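Local coordinates for protein intracellular serine protease (Bacillus licheniformis, PDB 4ZOQ) that probably acts as a subtilisin-like serine endopeptidase that cleaves lanthipeptide precursors at a specific sequence, at residues B[138-152]-B[183-196]. Residues are numbered along the deposited sequence; the frame is centred on the assembly and turned at random.
Sequences TGSYTSLDREGKVLM and MRKTENKVHLPSAL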
loop_
_atom_site.group_PDB
_atom_site.type_symbol
_atom_site.label_atom_id
_atom_site.label_comp_id
_atom_site.label_asym_id
_atom_site.label_seq_id
_atom_site.Cartn_x
_atom_site.Cartn_y
_atom_site.Cartn_z
ATOM N N THR B 138 -3.118 -2.704 2.744
ATOM C CA THR B 138 -4.080 -3.085 3.766
ATOM C C THR B 138 -5.385 -2.391 3.415
ATOM O O THR B 138 -5.422 -1.505 2.553
ATOM C CB THR B 138 -3.603 -2.703 5.182
ATOM O OG1 THR B 138 -4.476 -3.276 6.166
ATOM C CG2 THR B 138 -3.513 -1.176 5.350
ATOM N N GLY B 139 -6.471 -2.810 4.040
ATOM C CA GLY B 139 -7.762 -2.226 3.746
ATOM C C GLY B 139 -8.781 -2.684 4.762
ATOM O O GLY B 139 -8.486 -3.538 5.596
ATOM N N SER B 140 -9.976 -2.116 4.703
ATOM C CA SER B 140 -11.043 -2.552 5.570
ATOM C C SER B 140 -12.265 -2.778 4.702
ATOM O O SER B 140 -12.412 -2.124 3.660
ATOM C CB SER B 140 -11.329 -1.519 6.658
ATOM O OG SER B 140 -11.918 -0.353 6.095
ATOM N N TYR B 141 -13.124 -3.710 5.117
ATOM C CA TYR B 141 -14.421 -3.902 4.450
ATOM C C TYR B 141 -15.483 -3.158 5.237
ATOM O O TYR B 141 -15.848 -3.546 6.348
ATOM C CB TYR B 141 -14.757 -5.371 4.314
ATOM C CG TYR B 141 -13.761 -6.112 3.458
ATOM C CD1 TYR B 141 -12.555 -6.545 3.998
ATOM C CD2 TYR B 141 -14.014 -6.373 2.106
ATOM C CE1 TYR B 141 -11.628 -7.221 3.237
ATOM C CE2 TYR B 141 -13.088 -7.060 1.325
ATOM C CZ TYR B 141 -11.892 -7.488 1.900
ATOM O OH TYR B 141 -10.940 -8.178 1.161
ATOM N N THR B 142 -15.955 -2.068 4.645
ATOM C CA THR B 142 -16.776 -1.101 5.346
ATOM C C THR B 142 -18.219 -1.104 4.874
ATOM O O THR B 142 -18.485 -0.920 3.677
ATOM C CB THR B 142 -16.197 0.338 5.140
ATOM O OG1 THR B 142 -14.875 0.422 5.679
ATOM C CG2 THR B 142 -17.092 1.403 5.759
ATOM N N SER B 143 -19.148 -1.257 5.819
ATOM C CA SER B 143 -20.567 -1.144 5.502
ATOM C C SER B 143 -20.902 0.305 5.241
ATOM O O SER B 143 -20.539 1.188 6.021
ATOM C CB SER B 143 -21.438 -1.701 6.627
ATOM O OG SER B 143 -21.087 -3.048 6.929
ATOM N N LEU B 144 -21.597 0.551 4.140
ATOM C CA LEU B 144 -21.954 1.905 3.787
ATOM C C LEU B 144 -23.306 2.295 4.404
ATOM O O LEU B 144 -24.221 2.722 3.707
ATOM C CB LEU B 144 -21.982 2.060 2.272
ATOM C CG LEU B 144 -20.608 2.032 1.610
ATOM C CD1 LEU B 144 -20.718 2.193 0.099
ATOM C CD2 LEU B 144 -19.726 3.107 2.201
ATOM N N ASP B 145 -23.441 2.120 5.715
ATOM C CA ASP B 145 -24.530 2.773 6.430
ATOM C C ASP B 145 -24.148 4.245 6.617
ATOM O O ASP B 145 -23.178 4.708 6.017
ATOM C CB ASP B 145 -24.827 2.094 7.770
ATOM C CG ASP B 145 -23.627 2.019 8.673
ATOM O OD1 ASP B 145 -22.635 2.749 8.445
ATOM O OD2 ASP B 145 -23.688 1.243 9.646
ATOM N N ARG B 146 -24.859 4.960 7.490
ATOM C CA ARG B 146 -24.614 6.389 7.685
ATOM C C ARG B 146 -23.156 6.689 8.044
ATOM O O ARG B 146 -22.514 7.539 7.411
ATOM C CB ARG B 146 -25.528 6.967 8.773
ATOM C CG ARG B 146 -25.542 8.508 8.766
ATOM C CD ARG B 146 -26.242 9.107 9.978
ATOM N NE ARG B 146 -25.765 8.522 11.238
ATOM C CZ ARG B 146 -24.616 8.849 11.832
ATOM N NH1 ARG B 146 -23.814 9.747 11.278
ATOM N NH2 ARG B 146 -24.254 8.269 12.972
ATOM N N GLU B 147 -22.644 6.006 9.063
ATOM C CA GLU B 147 -21.286 6.252 9.524
ATOM C C GLU B 147 -20.236 5.720 8.545
ATOM O O GLU B 147 -19.097 6.220 8.495
ATOM C CB GLU B 147 -21.064 5.599 10.883
ATOM C CG GLU B 147 -21.943 6.071 12.011
ATOM C CD GLU B 147 -21.607 5.302 13.256
ATOM O OE1 GLU B 147 -21.053 4.197 13.090
ATOM O OE2 GLU B 147 -21.835 5.800 14.380
ATOM N N GLY B 148 -20.634 4.692 7.789
ATOM C CA GLY B 148 -19.825 4.138 6.723
ATOM C C GLY B 148 -19.589 5.141 5.624
ATOM O O GLY B 148 -18.456 5.318 5.180
ATOM N N LYS B 149 -20.650 5.815 5.190
ATOM C CA LYS B 149 -20.506 6.795 4.130
ATOM C C LYS B 149 -19.669 7.997 4.543
ATOM O O LYS B 149 -18.983 8.595 3.707
ATOM C CB LYS B 149 -21.868 7.261 3.663
ATOM C CG LYS B 149 -22.782 6.132 3.294
ATOM C CD LYS B 149 -23.997 6.669 2.573
ATOM C CE LYS B 149 -25.003 5.573 2.306
ATOM N NZ LYS B 149 -26.309 6.155 1.858
ATOM N N VAL B 150 -19.697 8.334 5.827
ATOM C CA VAL B 150 -18.911 9.454 6.322
ATOM C C VAL B 150 -17.429 9.086 6.297
ATOM O O VAL B 150 -16.585 9.883 5.871
ATOM C CB VAL B 150 -19.339 9.867 7.751
ATOM C CG1 VAL B 150 -18.308 10.798 8.352
ATOM C CG2 VAL B 150 -20.692 10.570 7.700
ATOM N N LEU B 151 -17.123 7.870 6.746
ATOM C CA LEU B 151 -15.757 7.350 6.688
ATOM C C LEU B 151 -15.233 7.354 5.246
ATOM O O LEU B 151 -14.078 7.720 4.998
ATOM C CB LEU B 151 -15.684 5.935 7.273
ATOM C CG LEU B 151 -14.290 5.330 7.441
ATOM C CD1 LEU B 151 -13.546 6.038 8.531
ATOM C CD2 LEU B 151 -14.359 3.822 7.725
ATOM N N MET B 152 -16.076 6.944 4.304
ATOM C CA MET B 152 -15.677 6.914 2.909
ATOM C C MET B 152 -15.460 8.314 2.381
ATOM O O MET B 152 -14.541 8.564 1.594
ATOM C CB MET B 152 -16.708 6.164 2.060
ATOM C CG MET B 152 -16.367 6.107 0.570
ATOM S SD MET B 152 -17.242 4.753 -0.262
ATOM C CE MET B 152 -16.725 4.955 -1.974
ATOM N N MET B 183 -20.133 -7.597 -4.020
ATOM C CA MET B 183 -20.074 -7.393 -2.581
ATOM C C MET B 183 -20.824 -6.116 -2.211
ATOM O O MET B 183 -21.454 -6.023 -1.157
ATOM C CB MET B 183 -18.626 -7.324 -2.083
ATOM C CG MET B 183 -18.539 -7.223 -0.573
ATOM S SD MET B 183 -16.880 -7.105 0.079
ATOM C CE MET B 183 -16.456 -5.446 -0.449
ATOM N N ARG B 184 -20.786 -5.143 -3.112
ATOM C CA ARG B 184 -21.433 -3.886 -2.847
ATOM C C ARG B 184 -22.945 -3.941 -2.976
ATOM O O ARG B 184 -23.642 -3.365 -2.145
ATOM C CB ARG B 184 -20.898 -2.807 -3.790
ATOM C CG ARG B 184 -21.431 -1.456 -3.379
ATOM C CD ARG B 184 -20.991 -0.323 -4.230
ATOM N NE ARG B 184 -21.284 0.919 -3.521
ATOM C CZ ARG B 184 -20.657 2.074 -3.722
ATOM N NH1 ARG B 184 -19.649 2.145 -4.589
ATOM N NH2 ARG B 184 -21.011 3.142 -3.021
ATOM N N LYS B 185 -23.456 -4.642 -3.992
ATOM C CA LYS B 185 -24.901 -4.723 -4.215
ATOM C C LYS B 185 -25.555 -5.656 -3.194
ATOM O O LYS B 185 -26.614 -5.374 -2.667
ATOM C CB LYS B 185 -25.193 -5.187 -5.650
ATOM C CG LYS B 185 -26.617 -5.668 -5.893
ATOM C CD LYS B 185 -27.088 -5.422 -7.340
ATOM C CE LYS B 185 -27.073 -6.705 -8.179
ATOM N NZ LYS B 185 -28.445 -7.179 -8.525
ATOM N N THR B 186 -24.866 -6.733 -2.862
ATOM C CA THR B 186 -25.388 -7.716 -1.926
ATOM C C THR B 186 -25.193 -7.301 -0.464
ATOM O O THR B 186 -26.123 -7.395 0.346
ATOM C CB THR B 186 -24.737 -9.110 -2.158
ATOM O OG1 THR B 186 -25.174 -9.624 -3.419
ATOM C CG2 THR B 186 -25.169 -10.077 -1.107
ATOM N N GLU B 187 -23.985 -6.886 -0.105
ATOM C CA GLU B 187 -23.678 -6.668 1.306
ATOM C C GLU B 187 -23.592 -5.199 1.690
ATOM O O GLU B 187 -23.399 -4.874 2.863
ATOM C CB GLU B 187 -22.366 -7.353 1.658
ATOM C CG GLU B 187 -22.324 -8.809 1.293
ATOM C CD GLU B 187 -21.216 -9.542 2.031
ATOM O OE1 GLU B 187 -20.027 -9.147 1.864
ATOM O OE2 GLU B 187 -21.536 -10.497 2.780
ATOM N N ASN B 188 -23.755 -4.326 0.703
ATOM C CA ASN B 188 -23.548 -2.893 0.882
ATOM C C ASN B 188 -22.174 -2.566 1.519
ATOM O O ASN B 188 -22.029 -1.603 2.284
ATOM C CB ASN B 188 -24.675 -2.276 1.713
ATOM C CG ASN B 188 -24.768 -0.768 1.511
ATOM O OD1 ASN B 188 -24.661 -0.278 0.387
ATOM N ND2 ASN B 188 -24.931 -0.030 2.596
ATOM N N LYS B 189 -21.159 -3.352 1.177
ATOM C CA LYS B 189 -19.806 -3.086 1.676
ATOM C C LYS B 189 -18.891 -2.663 0.545
ATOM O O LYS B 189 -19.147 -2.923 -0.629
ATOM C CB LYS B 189 -19.201 -4.302 2.370
ATOM C CG LYS B 189 -19.987 -4.809 3.539
ATOM C CD LYS B 189 -19.294 -6.018 4.119
ATOM C CE LYS B 189 -19.948 -6.495 5.403
ATOM N NZ LYS B 189 -19.188 -7.632 5.984
ATOM N N VAL B 190 -17.812 -2.006 0.939
ATOM C CA VAL B 190 -16.830 -1.475 0.018
ATOM C C VAL B 190 -15.460 -1.734 0.652
ATOM O O VAL B 190 -15.344 -1.806 1.881
ATOM C CB VAL B 190 -17.114 0.011 -0.247
ATOM C CG1 VAL B 190 -16.737 0.874 0.958
ATOM C CG2 VAL B 190 -16.452 0.470 -1.494
ATOM N N HIS B 191 -14.446 -1.986 -0.165
ATOM C CA HIS B 191 -13.099 -2.222 0.360
ATOM C C HIS B 191 -12.344 -0.900 0.248
ATOM O O HIS B 191 -12.171 -0.389 -0.857
ATOM C CB HIS B 191 -12.386 -3.356 -0.414
ATOM C CG HIS B 191 -11.056 -3.767 0.159
ATOM N ND1 HIS B 191 -9.860 -3.534 -0.493
ATOM C CD2 HIS B 191 -10.738 -4.421 1.303
ATOM C CE1 HIS B 191 -8.866 -4.025 0.225
ATOM N NE2 HIS B 191 -9.370 -4.558 1.324
ATOM N N LEU B 192 -11.885 -0.363 1.376
ATOM C CA LEU B 192 -11.261 0.969 1.427
ATOM C C LEU B 192 -9.816 0.851 1.916
ATOM O O LEU B 192 -9.553 0.129 2.883
ATOM C CB LEU B 192 -12.066 1.860 2.355
ATOM C CG LEU B 192 -13.524 2.099 1.963
ATOM C CD1 LEU B 192 -14.233 2.754 3.088
ATOM C CD2 LEU B 192 -13.559 3.022 0.785
ATOM N N PRO B 193 -8.874 1.597 1.295
ATOM C CA PRO B 193 -9.082 2.681 0.324
ATOM C C PRO B 193 -9.119 2.267 -1.141
ATOM O O PRO B 193 -9.223 3.137 -2.007
ATOM C CB PRO B 193 -7.857 3.567 0.553
ATOM C CG PRO B 193 -6.741 2.568 0.895
ATOM C CD PRO B 193 -7.447 1.454 1.671
ATOM N N SER B 194 -9.047 0.972 -1.420
ATOM C CA SER B 194 -8.889 0.488 -2.799
ATOM C C SER B 194 -10.043 0.898 -3.715
ATOM O O SER B 194 -9.855 1.053 -4.924
ATOM C CB SER B 194 -8.707 -1.039 -2.813
ATOM O OG SER B 194 -9.916 -1.700 -2.520
ATOM N N ALA B 195 -11.238 1.061 -3.150
ATOM C CA ALA B 195 -12.399 1.424 -3.959
ATOM C C ALA B 195 -12.447 2.910 -4.332
ATOM O O ALA B 195 -13.196 3.294 -5.220
ATOM C CB ALA B 195 -13.659 1.052 -3.238
ATOM N N LEU B 196 -11.661 3.736 -3.643
ATOM C CA LEU B 196 -11.713 5.190 -3.802
ATOM C C LEU B 196 -11.222 5.704 -5.141
ATOM O O LEU B 196 -10.293 5.158 -5.725
ATOM C CB LEU B 196 -10.883 5.875 -2.708
ATOM C CG LEU B 196 -11.225 5.676 -1.235
ATOM C CD1 LEU B 196 -10.090 6.260 -0.385
ATOM C CD2 LEU B 196 -12.560 6.334 -0.898
#
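Y141 and H191, a non-hydrogen-bonded pair of the antiparallel ladder, bring their rings together as an oblique aromatic pair, planes inclined at 47°, with H191 CD2 3.3 Å from Y141 CZ, over one face of the phenol and displaced toward its rim. M183 adds a Met-aromatic contact at the ring edge, SD lying 3.6 Å from Y141 CD2, while N216 hydrogen-bonds the phenol hydroxyl. With CG anti to the backbone N (chi1 -173°), H191 reaches across to Y141, and its ND1 donates to S194 OG (2.7 Å) close to the imidazole plane, which fixes the ring's rotation. Y141 and H191 belong to a two-stranded antiparallel ribbon, 140-143 with 189-192, separate from the mostly parallel central sheet of the subtilase fold; the preceding T138 side chain lies about 5 Å from that of the predicted catalytic H86. Reciprocal backbone bonds join S140 to L192 and T142 to V190. The face bearing T142, V190 and L192 turns to helix 146-164, whose extended M152 puts SD 4.1 Å from V190 CG1. Where L144 follows one strand and N188 precedes the other, L144 N donates to N188 O (2.9 Å, 168° at the hydrogen), and L144 CD1 packs obliquely against the R184 guanidinium, 3.3 Å from NH2.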